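Local coordinates for cupin domain protein (Microcystis aeruginosa DIANCHI905, PDB 5ZBF) that acts as a cupin-superfamily isomerase in building the Choi moiety of aeruginosins, and binds iron(II) and 4-hydroxyphenylpyruvic acid, at residues E3-P8 against E173-E178; L72-V77 against V112-N117; F135-M140 against N202-L207; I168-E173 against Q181-P186. All blocks are in the same frame, centred on the assembly; numbering follows the deposited sequence.

Contact 1: residues E3-P8 against E173-E178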
# COMPACT_ATOMS: atom_id res chain seq x y z
N GLU A 3 0.05 -18.09 -0.85
CA GLU A 3 -0.46 -17.13 -1.82
C GLU A 3 -1.20 -15.99 -1.11
O GLU A 3 -0.99 -14.83 -1.41
CB GLU A 3 -1.40 -17.79 -2.83
CG GLU A 3 -1.94 -16.82 -3.88
CD GLU A 3 -2.90 -17.45 -4.86
OE1 GLU A 3 -3.57 -18.45 -4.50
OE2 GLU A 3 -3.00 -16.94 -6.00
N PHE A 4 -2.09 -16.34 -0.17
CA PHE A 4 -2.93 -15.34 0.49
C PHE A 4 -2.24 -14.57 1.60
O PHE A 4 -2.64 -13.45 1.92
CB PHE A 4 -4.19 -15.99 1.07
CG PHE A 4 -5.02 -16.75 0.08
CD1 PHE A 4 -5.21 -16.29 -1.23
CD2 PHE A 4 -5.66 -17.92 0.47
CE1 PHE A 4 -6.00 -16.99 -2.12
CE2 PHE A 4 -6.46 -18.62 -0.43
CZ PHE A 4 -6.62 -18.16 -1.72
N PHE A 5 -1.21 -15.17 2.20
CA PHE A 5 -0.41 -14.51 3.23
C PHE A 5 1.06 -14.65 2.86
O PHE A 5 1.80 -15.46 3.43
CB PHE A 5 -0.71 -15.09 4.60
CG PHE A 5 -2.15 -14.95 4.99
CD1 PHE A 5 -2.64 -13.73 5.45
CD2 PHE A 5 -3.03 -16.01 4.85
CE1 PHE A 5 -3.98 -13.58 5.79
CE2 PHE A 5 -4.37 -15.87 5.20
CZ PHE A 5 -4.83 -14.66 5.67
N PRO A 6 1.50 -13.87 1.86
CA PRO A 6 2.83 -14.08 1.30
C PRO A 6 3.98 -13.75 2.26
O PRO A 6 3.90 -12.77 3.02
CB PRO A 6 2.85 -13.18 0.07
CG PRO A 6 1.79 -12.16 0.30
CD PRO A 6 0.74 -12.84 1.12
N VAL A 7 5.02 -14.57 2.22
CA VAL A 7 6.24 -14.34 2.99
C VAL A 7 7.15 -13.39 2.20
O VAL A 7 7.43 -13.66 1.03
CB VAL A 7 6.96 -15.67 3.25
CG1 VAL A 7 8.27 -15.44 3.99
CG2 VAL A 7 6.06 -16.63 4.03
N PRO A 8 7.61 -12.29 2.83
CA PRO A 8 8.45 -11.35 2.09
C PRO A 8 9.89 -11.84 1.97
O PRO A 8 10.35 -12.64 2.77
CB PRO A 8 8.40 -10.08 2.95
CG PRO A 8 8.16 -10.56 4.33
CD PRO A 8 7.33 -11.82 4.20
N GLU A 173 -8.31 -20.25 4.46
CA GLU A 173 -7.05 -20.04 5.17
C GLU A 173 -7.22 -18.86 6.15
O GLU A 173 -7.84 -17.87 5.79
CB GLU A 173 -5.96 -19.71 4.14
CG GLU A 173 -4.59 -20.20 4.52
CD GLU A 173 -3.53 -19.86 3.49
OE1 GLU A 173 -3.72 -20.11 2.29
OE2 GLU A 173 -2.48 -19.36 3.91
N GLU A 174 -6.65 -18.96 7.35
CA GLU A 174 -6.78 -17.92 8.38
C GLU A 174 -5.44 -17.60 9.06
O GLU A 174 -4.66 -18.50 9.34
CB GLU A 174 -7.80 -18.37 9.42
CG GLU A 174 -8.41 -17.25 10.25
CD GLU A 174 -9.73 -17.66 10.87
OE1 GLU A 174 -10.70 -16.89 10.80
OE2 GLU A 174 -9.80 -18.78 11.42
N GLN A 175 -5.20 -16.32 9.32
CA GLN A 175 -4.02 -15.86 10.05
C GLN A 175 -4.30 -14.58 10.83
O GLN A 175 -5.14 -13.77 10.44
CB GLN A 175 -2.89 -15.56 9.06
CG GLN A 175 -1.90 -16.69 8.87
CD GLN A 175 -0.68 -16.27 8.07
OE1 GLN A 175 -0.31 -16.93 7.10
NE2 GLN A 175 -0.05 -15.17 8.48
N CYS A 176 -3.57 -14.39 11.94
CA CYS A 176 -3.53 -13.11 12.63
C CYS A 176 -2.41 -12.28 12.01
O CYS A 176 -1.28 -12.76 11.88
CB CYS A 176 -3.32 -13.28 14.13
SG CYS A 176 -4.83 -13.77 14.98
N LEU A 177 -2.74 -11.06 11.63
CA LEU A 177 -1.80 -10.16 10.98
C LEU A 177 -1.37 -9.07 11.94
O LEU A 177 -2.17 -8.60 12.75
CB LEU A 177 -2.46 -9.50 9.77
CG LEU A 177 -2.06 -9.94 8.36
CD1 LEU A 177 -1.77 -11.43 8.27
CD2 LEU A 177 -3.16 -9.52 7.39
N GLU A 178 -0.10 -8.68 11.83
CA GLU A 178 0.43 -7.51 12.50
C GLU A 178 1.20 -6.70 11.45
O GLU A 178 1.46 -7.19 10.34
CB GLU A 178 1.36 -7.91 13.65
CG GLU A 178 0.67 -8.68 14.77
CD GLU A 178 1.58 -8.98 15.93
OE1 GLU A 178 2.81 -9.11 15.71
OE2 GLU A 178 1.07 -9.07 17.06
O HOH W 1 -2.73 -19.41 -0.05
O HOH W 2 2.25 -16.68 5.94
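F5 and Q175 face each other with their CA atoms 7.8 Å apart, too far for backbone pairing, and the irregular segment 3-8 meets strand 173-177 through side chains and water. The F5 ring is the centre of the contact. Over one of its faces sits Q175 CB, 3.9 Å from the ring centroid and only 6° off the normal, a CH-pi contact. The Q175 chain then runs on past the ring in the opposite sense, bringing OE1 to 3.1 Å from F5 CB, with the amide plane tilted 33° to the ring. E173 OE2 arrives in the ring plane at the edge, 3.5 Å from F5 CD2; this oxygen also takes a hydrogen bond from S2. L177 CD1 adds an apolar touch at F5 CD1 (3.7 Å). Two waters link the backbone of 3-8 to side-chain oxygens of strand 173-177. One accepts from F4 N and donates to E173 OE1 at 2.6 Å, while the F4 ring passes obliquely beside the same oxygen. The other donates to both F5 O and Q175 OE1, tying a loop carbonyl to the amide that flanks the ring. The N-terminal arm thus lies on the C-terminal cupin domain. F4 pairs by backbone with Y184 of strand 183-185 and rests its ring on I170 and P186, F5 and L177 both pack on Y183, and strand 173-177 forms the outer edge of a sheet beside strand 166-170.

Contact 2: residues L72-V77 against V112-N117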
# COMPACT_ATOMS: atom_id res chain seq x y z
N LEU A 72 0.89 8.98 5.65
CA LEU A 72 -0.50 8.55 5.73
C LEU A 72 -1.49 9.50 5.03
O LEU A 72 -2.69 9.48 5.33
CB LEU A 72 -0.90 8.32 7.19
CG LEU A 72 0.02 7.37 7.96
CD1 LEU A 72 -0.45 7.28 9.40
CD2 LEU A 72 0.06 5.99 7.32
N GLN A 73 -0.99 10.29 4.08
CA GLN A 73 -1.82 11.26 3.34
C GLN A 73 -1.66 11.19 1.82
O GLN A 73 -2.65 11.06 1.09
CB GLN A 73 -1.53 12.69 3.80
CG GLN A 73 -1.85 12.98 5.26
CD GLN A 73 -2.01 14.46 5.54
OE1 GLN A 73 -3.03 15.07 5.20
NE2 GLN A 73 -1.01 15.05 6.17
N ASP A 74 -0.42 11.28 1.35
CA ASP A 74 -0.15 11.43 -0.06
C ASP A 74 0.26 10.10 -0.70
O ASP A 74 0.89 9.25 -0.05
CB ASP A 74 0.91 12.51 -0.27
CG ASP A 74 0.50 13.87 0.31
OD1 ASP A 74 -0.68 14.26 0.16
OD2 ASP A 74 1.34 14.54 0.94
N ILE A 75 -0.16 9.91 -1.94
CA ILE A 75 0.28 8.76 -2.69
C ILE A 75 0.99 9.26 -3.96
O ILE A 75 0.48 10.09 -4.71
CB ILE A 75 -0.85 7.70 -2.89
CG1 ILE A 75 -1.36 7.60 -4.32
CG2 ILE A 75 -2.01 7.89 -1.92
CD1 ILE A 75 -0.79 6.40 -5.03
N HIS A 76 2.22 8.78 -4.16
CA HIS A 76 2.96 9.13 -5.38
C HIS A 76 2.53 8.17 -6.48
O HIS A 76 2.20 7.01 -6.21
CB HIS A 76 4.49 9.12 -5.17
CG HIS A 76 5.11 7.76 -5.11
ND1 HIS A 76 5.39 7.13 -3.93
CD2 HIS A 76 5.52 6.92 -6.10
CE1 HIS A 76 5.95 5.95 -4.18
NE2 HIS A 76 6.03 5.80 -5.49
N VAL A 77 2.52 8.67 -7.72
CA VAL A 77 2.08 7.88 -8.87
C VAL A 77 3.09 8.07 -10.01
O VAL A 77 3.24 9.18 -10.53
CB VAL A 77 0.67 8.31 -9.34
CG1 VAL A 77 0.16 7.42 -10.46
CG2 VAL A 77 -0.32 8.31 -8.17
N VAL A 112 0.74 13.10 -7.80
CA VAL A 112 0.47 12.94 -6.37
C VAL A 112 -1.04 13.02 -6.14
O VAL A 112 -1.70 13.93 -6.63
CB VAL A 112 1.19 13.99 -5.50
CG1 VAL A 112 0.85 13.81 -4.02
CG2 VAL A 112 2.69 13.87 -5.67
N LEU A 113 -1.57 12.03 -5.43
CA LEU A 113 -2.96 12.00 -5.00
C LEU A 113 -3.00 12.10 -3.48
O LEU A 113 -2.02 11.80 -2.81
CB LEU A 113 -3.65 10.71 -5.45
CG LEU A 113 -3.75 10.49 -6.96
CD1 LEU A 113 -4.25 9.07 -7.21
CD2 LEU A 113 -4.64 11.54 -7.59
N THR A 114 -4.14 12.53 -2.94
CA THR A 114 -4.26 12.69 -1.50
C THR A 114 -5.55 12.04 -1.03
O THR A 114 -6.59 12.18 -1.66
CB THR A 114 -4.18 14.17 -1.08
OG1 THR A 114 -2.91 14.71 -1.48
CG2 THR A 114 -4.33 14.31 0.43
N LEU A 115 -5.46 11.30 0.06
CA LEU A 115 -6.61 10.64 0.66
C LEU A 115 -7.58 11.69 1.17
O LEU A 115 -7.17 12.72 1.70
CB LEU A 115 -6.18 9.76 1.84
CG LEU A 115 -5.24 8.58 1.58
CD1 LEU A 115 -4.82 7.96 2.91
CD2 LEU A 115 -5.91 7.55 0.69
N SER A 116 -8.88 11.43 0.99
CA SER A 116 -9.92 12.32 1.49
C SER A 116 -11.01 11.49 2.15
O SER A 116 -11.15 10.29 1.88
CB SER A 116 -10.49 13.18 0.36
OG SER A 116 -11.01 12.39 -0.69
N ASN A 117 -11.79 12.13 3.01
CA ASN A 117 -12.78 11.42 3.81
C ASN A 117 -13.84 10.78 2.94
O ASN A 117 -14.35 11.40 2.00
CB ASN A 117 -13.43 12.36 4.82
CG ASN A 117 -12.48 12.81 5.92
OD1 ASN A 117 -11.54 12.09 6.29
ND2 ASN A 117 -12.71 14.00 6.44
O HOH W 3 -5.15 13.30 3.81
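D74 CG and T114 OG1 each lie opposite the carbonyl carbon of their own residue (chi1 -59° and -61°), which stands carboxylate and hydroxyl side by side on one face of the sheet. T114 OG1 donates to D74 OD1 at 2.8 Å, meeting the oxygen nearly along its C-O axis. The other carboxylate oxygen, OD2, forms a salt bridge with R70, so both carboxylate oxygens are engaged. A valine in place of T114 would remove the hydroxyl and is likely to cost D74 OD1 one of its donors and leave the carboxylate less firmly set. Beneath these side chains D74 and T114 are a non-hydrogen-bonded antiparallel pair. The next pair, I75 and L113, is hydrogen-bonded in both directions: I75 N to L113 O at 2.8 Å and L113 N to I75 O at 2.9 Å. These strands, 74-78 and 112-119, are neighbours in the antiparallel beta framework of this two-cupin protein. At the loop end L115 N reaches Q73 O at 3.0 Å, almost straight at 171°. On the D74 face V112 CG1 touches D74 CB, and H76 NE2 is hydrogen-bonded to OE1 of Q49, one of the iron ligands. On the opposite face L113 CD1 comes to 4.1 Å from V77 CG2, and both side chains lie against F135. L115 CD1 reaches L72 O at 3.6 Å.

Contact 3: residues F135-M140 against N202-L207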
# COMPACT_ATOMS: atom_id res chain seq x y z
N PHE A 135 -5.93 1.75 -9.58
CA PHE A 135 -5.92 1.37 -8.18
C PHE A 135 -6.87 2.24 -7.35
O PHE A 135 -7.18 3.36 -7.72
CB PHE A 135 -4.50 1.53 -7.61
CG PHE A 135 -3.99 2.94 -7.70
CD1 PHE A 135 -4.17 3.82 -6.64
CD2 PHE A 135 -3.42 3.40 -8.87
CE1 PHE A 135 -3.74 5.14 -6.75
CE2 PHE A 135 -3.00 4.72 -8.98
CZ PHE A 135 -3.15 5.58 -7.92
N GLU A 136 -7.27 1.72 -6.20
CA GLU A 136 -7.89 2.53 -5.16
C GLU A 136 -7.21 2.21 -3.85
O GLU A 136 -7.00 1.04 -3.53
CB GLU A 136 -9.39 2.24 -5.06
CG GLU A 136 -10.09 3.06 -3.99
CD GLU A 136 -11.60 2.89 -3.99
OE1 GLU A 136 -12.11 1.92 -4.58
OE2 GLU A 136 -12.28 3.74 -3.37
N ILE A 137 -6.89 3.24 -3.07
CA ILE A 137 -6.31 3.05 -1.74
C ILE A 137 -7.33 3.50 -0.70
O ILE A 137 -7.92 4.57 -0.83
CB ILE A 137 -4.96 3.78 -1.60
CG1 ILE A 137 -3.94 3.14 -2.56
CG2 ILE A 137 -4.45 3.72 -0.16
CD1 ILE A 137 -2.59 3.82 -2.57
N VAL A 138 -7.54 2.66 0.31
CA VAL A 138 -8.48 2.93 1.39
C VAL A 138 -7.75 2.74 2.71
O VAL A 138 -7.15 1.70 2.93
CB VAL A 138 -9.68 1.97 1.33
CG1 VAL A 138 -10.69 2.31 2.43
CG2 VAL A 138 -10.32 2.03 -0.05
N MET A 139 -7.80 3.75 3.58
CA MET A 139 -7.28 3.65 4.94
C MET A 139 -8.46 3.83 5.89
O MET A 139 -9.25 4.75 5.71
CB MET A 139 -6.25 4.75 5.21
CG MET A 139 -5.55 4.64 6.55
SD MET A 139 -4.18 5.79 6.77
CE MET A 139 -5.01 7.37 6.78
N MET A 140 -8.57 2.97 6.88
CA MET A 140 -9.74 2.99 7.76
C MET A 140 -9.46 2.36 9.10
O MET A 140 -8.66 1.44 9.21
CB MET A 140 -10.89 2.25 7.10
CG MET A 140 -10.65 0.77 6.92
SD MET A 140 -11.94 0.03 5.90
CE MET A 140 -13.37 0.24 6.94
N ASN A 202 -5.67 0.46 12.55
CA ASN A 202 -5.58 1.21 11.30
C ASN A 202 -5.19 0.26 10.17
O ASN A 202 -4.11 -0.33 10.19
CB ASN A 202 -4.57 2.35 11.45
CG ASN A 202 -5.03 3.40 12.45
OD1 ASN A 202 -5.99 4.11 12.20
ND2 ASN A 202 -4.35 3.49 13.60
N LEU A 203 -6.09 0.10 9.20
CA LEU A 203 -5.92 -0.82 8.08
C LEU A 203 -5.77 -0.02 6.81
O LEU A 203 -6.46 0.98 6.62
CB LEU A 203 -7.11 -1.77 7.96
CG LEU A 203 -7.05 -2.77 6.80
CD1 LEU A 203 -7.61 -4.13 7.20
CD2 LEU A 203 -7.77 -2.23 5.57
N ILE A 204 -4.83 -0.44 5.95
CA ILE A 204 -4.71 0.11 4.61
C ILE A 204 -4.95 -1.03 3.62
O ILE A 204 -4.38 -2.11 3.74
CB ILE A 204 -3.32 0.73 4.38
CG1 ILE A 204 -3.13 1.94 5.30
CG2 ILE A 204 -3.09 1.10 2.91
CD1 ILE A 204 -1.70 2.45 5.33
N LYS A 205 -5.82 -0.79 2.65
CA LYS A 205 -5.99 -1.75 1.57
C LYS A 205 -5.84 -1.06 0.22
O LYS A 205 -6.08 0.13 0.09
CB LYS A 205 -7.31 -2.51 1.69
CG LYS A 205 -8.53 -1.64 1.68
CD LYS A 205 -9.78 -2.49 1.87
CE LYS A 205 -11.00 -1.59 1.92
NZ LYS A 205 -12.26 -2.37 2.08
N ILE A 206 -5.36 -1.83 -0.75
CA ILE A 206 -5.21 -1.38 -2.12
C ILE A 206 -5.99 -2.33 -3.01
O ILE A 206 -5.76 -3.54 -3.00
CB ILE A 206 -3.73 -1.38 -2.56
CG1 ILE A 206 -2.86 -0.63 -1.54
CG2 ILE A 206 -3.60 -0.75 -3.94
CD1 ILE A 206 -2.13 -1.54 -0.57
N LEU A 207 -6.93 -1.76 -3.76
CA LEU A 207 -7.70 -2.51 -4.73
C LEU A 207 -7.07 -2.31 -6.09
O LEU A 207 -6.80 -1.17 -6.46
CB LEU A 207 -9.15 -2.01 -4.75
CG LEU A 207 -9.96 -2.16 -3.47
CD1 LEU A 207 -11.37 -1.65 -3.73
CD2 LEU A 207 -9.99 -3.60 -3.01
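V138 and K205 exchange two backbone hydrogen bonds, V138 N to K205 O at 2.9 Å and K205 N to V138 O at 2.8 Å. E136 with L207 and M140 with L203 do the same, giving six bonds between antiparallel strands. Between them the pairs I137-I206 and M139-I204 are non-hydrogen-bonded, and CA-H groups lean on the carbonyls instead, as at I206 CA and E136 O (3.3 Å). Beyond the backbone, K205 starts from the crowded position between N and carbonyl carbon (chi1 59°) and then runs fully extended. This course lays its chain alongside V138: K205 CG and CE are each 3.8 Å from V138 CB. The ammonium at its end forms a salt bridge with D120. An alanine here would probably leave D120 without its positive mate and uncover the flank of V138. Further along the same face E136 and L207 lie side by side, E136 OE1 being 3.7 Å from L207 CD1. The other face is apolar. M139 CG passes obliquely by I204 CG1 at 3.8 Å, and I137 CG1 stands beside I206 CG1 at 4.1 Å. On this side I137 packs on M52 and F135 on I50, both from strand 48-55 of the N-terminal cupin. The two segments form a regular antiparallel strand pair of the C-terminal cupin's beta-sandwich, whose I137, M139, I204 and I206 face packs partly on that strand.

Contact 4: residues I168-E173 against Q181-P186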
# COMPACT_ATOMS: atom_id res chain seq x y z
N ILE A 168 -7.63 -12.38 9.90
CA ILE A 168 -8.07 -12.32 8.50
C ILE A 168 -8.28 -13.74 7.99
O ILE A 168 -7.43 -14.59 8.21
CB ILE A 168 -7.02 -11.60 7.62
CG1 ILE A 168 -6.88 -10.13 8.04
CG2 ILE A 168 -7.37 -11.70 6.14
CD1 ILE A 168 -8.07 -9.26 7.65
N PHE A 169 -9.40 -13.98 7.31
CA PHE A 169 -9.71 -15.25 6.66
C PHE A 169 -9.82 -15.00 5.17
O PHE A 169 -10.51 -14.07 4.76
CB PHE A 169 -11.02 -15.85 7.18
CG PHE A 169 -11.53 -17.04 6.38
CD1 PHE A 169 -12.34 -16.87 5.26
CD2 PHE A 169 -11.21 -18.35 6.76
CE1 PHE A 169 -12.81 -17.95 4.53
CE2 PHE A 169 -11.67 -19.44 6.04
CZ PHE A 169 -12.48 -19.24 4.93
N ILE A 170 -9.13 -15.80 4.37
CA ILE A 170 -9.25 -15.74 2.92
C ILE A 170 -9.47 -17.13 2.34
O ILE A 170 -8.60 -18.01 2.45
CB ILE A 170 -8.01 -15.08 2.27
CG1 ILE A 170 -7.91 -13.63 2.72
CG2 ILE A 170 -8.10 -15.15 0.75
CD1 ILE A 170 -6.61 -12.97 2.34
N GLU A 171 -10.66 -17.31 1.76
CA GLU A 171 -11.13 -18.52 1.06
C GLU A 171 -11.25 -19.77 1.92
O GLU A 171 -12.34 -20.35 2.05
CB GLU A 171 -10.27 -18.85 -0.18
CG GLU A 171 -10.90 -19.82 -1.18
CD GLU A 171 -11.98 -19.19 -2.06
OE1 GLU A 171 -12.79 -18.37 -1.55
OE2 GLU A 171 -12.05 -19.51 -3.25
N ASN A 172 -10.11 -20.19 2.45
CA ASN A 172 -9.99 -21.45 3.15
C ASN A 172 -8.76 -21.45 4.07
O ASN A 172 -8.26 -22.51 4.45
CB ASN A 172 -9.89 -22.58 2.10
CG ASN A 172 -8.93 -22.22 0.95
OD1 ASN A 172 -7.94 -21.53 1.16
ND2 ASN A 172 -9.24 -22.67 -0.26
N GLU A 173 -8.31 -20.25 4.46
CA GLU A 173 -7.05 -20.04 5.17
C GLU A 173 -7.22 -18.86 6.15
O GLU A 173 -7.84 -17.87 5.79
CB GLU A 173 -5.96 -19.71 4.14
CG GLU A 173 -4.59 -20.20 4.52
CD GLU A 173 -3.53 -19.86 3.49
OE1 GLU A 173 -3.72 -20.11 2.29
OE2 GLU A 173 -2.48 -19.36 3.91
N GLN A 181 3.35 -7.72 7.89
CA GLN A 181 2.75 -8.78 7.10
C GLN A 181 1.69 -8.15 6.21
O GLN A 181 1.23 -7.05 6.48
CB GLN A 181 2.07 -9.81 8.01
CG GLN A 181 2.98 -10.42 9.05
CD GLN A 181 2.22 -11.29 10.04
OE1 GLN A 181 1.65 -10.78 11.00
NE2 GLN A 181 2.23 -12.60 9.82
N ILE A 182 1.32 -8.85 5.14
CA ILE A 182 0.18 -8.45 4.31
C ILE A 182 -0.75 -9.62 4.04
O ILE A 182 -0.39 -10.79 4.22
CB ILE A 182 0.60 -7.82 2.95
CG1 ILE A 182 1.12 -8.89 1.96
CG2 ILE A 182 1.64 -6.72 3.15
CD1 ILE A 182 1.55 -8.31 0.63
N TYR A 183 -1.96 -9.31 3.60
CA TYR A 183 -2.81 -10.31 2.97
C TYR A 183 -2.98 -9.96 1.51
O TYR A 183 -2.92 -8.78 1.12
CB TYR A 183 -4.16 -10.48 3.69
CG TYR A 183 -5.10 -9.30 3.55
CD1 TYR A 183 -5.90 -9.14 2.42
CD2 TYR A 183 -5.17 -8.33 4.54
CE1 TYR A 183 -6.75 -8.04 2.29
CE2 TYR A 183 -6.03 -7.25 4.43
CZ TYR A 183 -6.81 -7.10 3.30
OH TYR A 183 -7.64 -6.00 3.21
N TYR A 184 -3.21 -10.99 0.71
CA TYR A 184 -3.51 -10.84 -0.70
C TYR A 184 -4.75 -11.67 -1.02
O TYR A 184 -4.75 -12.88 -0.83
CB TYR A 184 -2.33 -11.30 -1.55
CG TYR A 184 -2.67 -11.44 -3.02
CD1 TYR A 184 -3.24 -10.38 -3.72
CD2 TYR A 184 -2.42 -12.63 -3.71
CE1 TYR A 184 -3.55 -10.50 -5.06
CE2 TYR A 184 -2.73 -12.75 -5.05
CZ TYR A 184 -3.30 -11.68 -5.73
OH TYR A 184 -3.62 -11.78 -7.06
N ALA A 185 -5.79 -11.00 -1.50
CA ALA A 185 -7.05 -11.66 -1.87
C ALA A 185 -7.25 -11.52 -3.36
O ALA A 185 -7.61 -10.44 -3.83
CB ALA A 185 -8.22 -11.05 -1.11
N PRO A 186 -7.01 -12.60 -4.13
CA PRO A 186 -7.27 -12.55 -5.56
C PRO A 186 -8.73 -12.28 -5.85
O PRO A 186 -9.58 -12.39 -4.96
CB PRO A 186 -6.90 -13.96 -6.04
CG PRO A 186 -6.00 -14.50 -5.00
CD PRO A 186 -6.43 -13.88 -3.71
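I170 and I168, on strand 166-170, meet Y183 of strand 183-185 across the interior of the C-terminal cupin's beta-sandwich. The two strands belong to different sheets: the axes of these short strand segments are 8.5 Å apart at closest and inclined at 33°, a layer-to-layer spacing bridged by side chains. I170 is modelled in two conformers; in the one described, its CD1 is 3.7 Å from Y183 CB and just as near Y184 O, with A185 CB at 4.3 Å. The I170 chain crosses that of Y183 at about a right angle, its end methyl lodged beside CB, where the tyrosine side chain begins. I168 CG2 approaches Y183 CG at 4.2 Å, again crosswise and oblique to the ring. Y183 can receive both isoleucines because chi1 of 69° places CG between backbone N and carbonyl carbon, which leaves CB and the start of the ring against them. The ring runs on away from I170, and its hydroxyl is hydrogen-bonded to E157. The strand that bears the isoleucines ends in a tight hairpin, where N172 N bonds back to I170 O at 2.7 Å in a gamma turn around E171, and I170 N pairs with E173 O at 2.8 Å. Between the two segments, then, cohesion is mainly dispersive: methyls against Y183 CB and CG, A185 CB and a backbone carbonyl oxygen, while the tyrosine's one polar side-chain atom is paired with a glutamate.

Contacts 2 and 3 pair adjacent strands by regular backbone bonding; contacts 1 and 4 join elements through side chains, contact 1 with water as well. Contact 3 lies nearest the chain centre, about 7 Å away, and touches contact 2, where F135 meets I75 and L113 between the two cupin domains. On the far side of the centre from contact 2, contacts 1 and 4 share E173 and are stitched together by F4 O to Y184 N and Q175 O to I168 N. Contact 4 is wholly buried and apolar, whereas contact 1 is partly open and mixes a ring with carboxylate, amide and water. Contact 3 reaches contact 4 where K205 CB packs on Y183 OH.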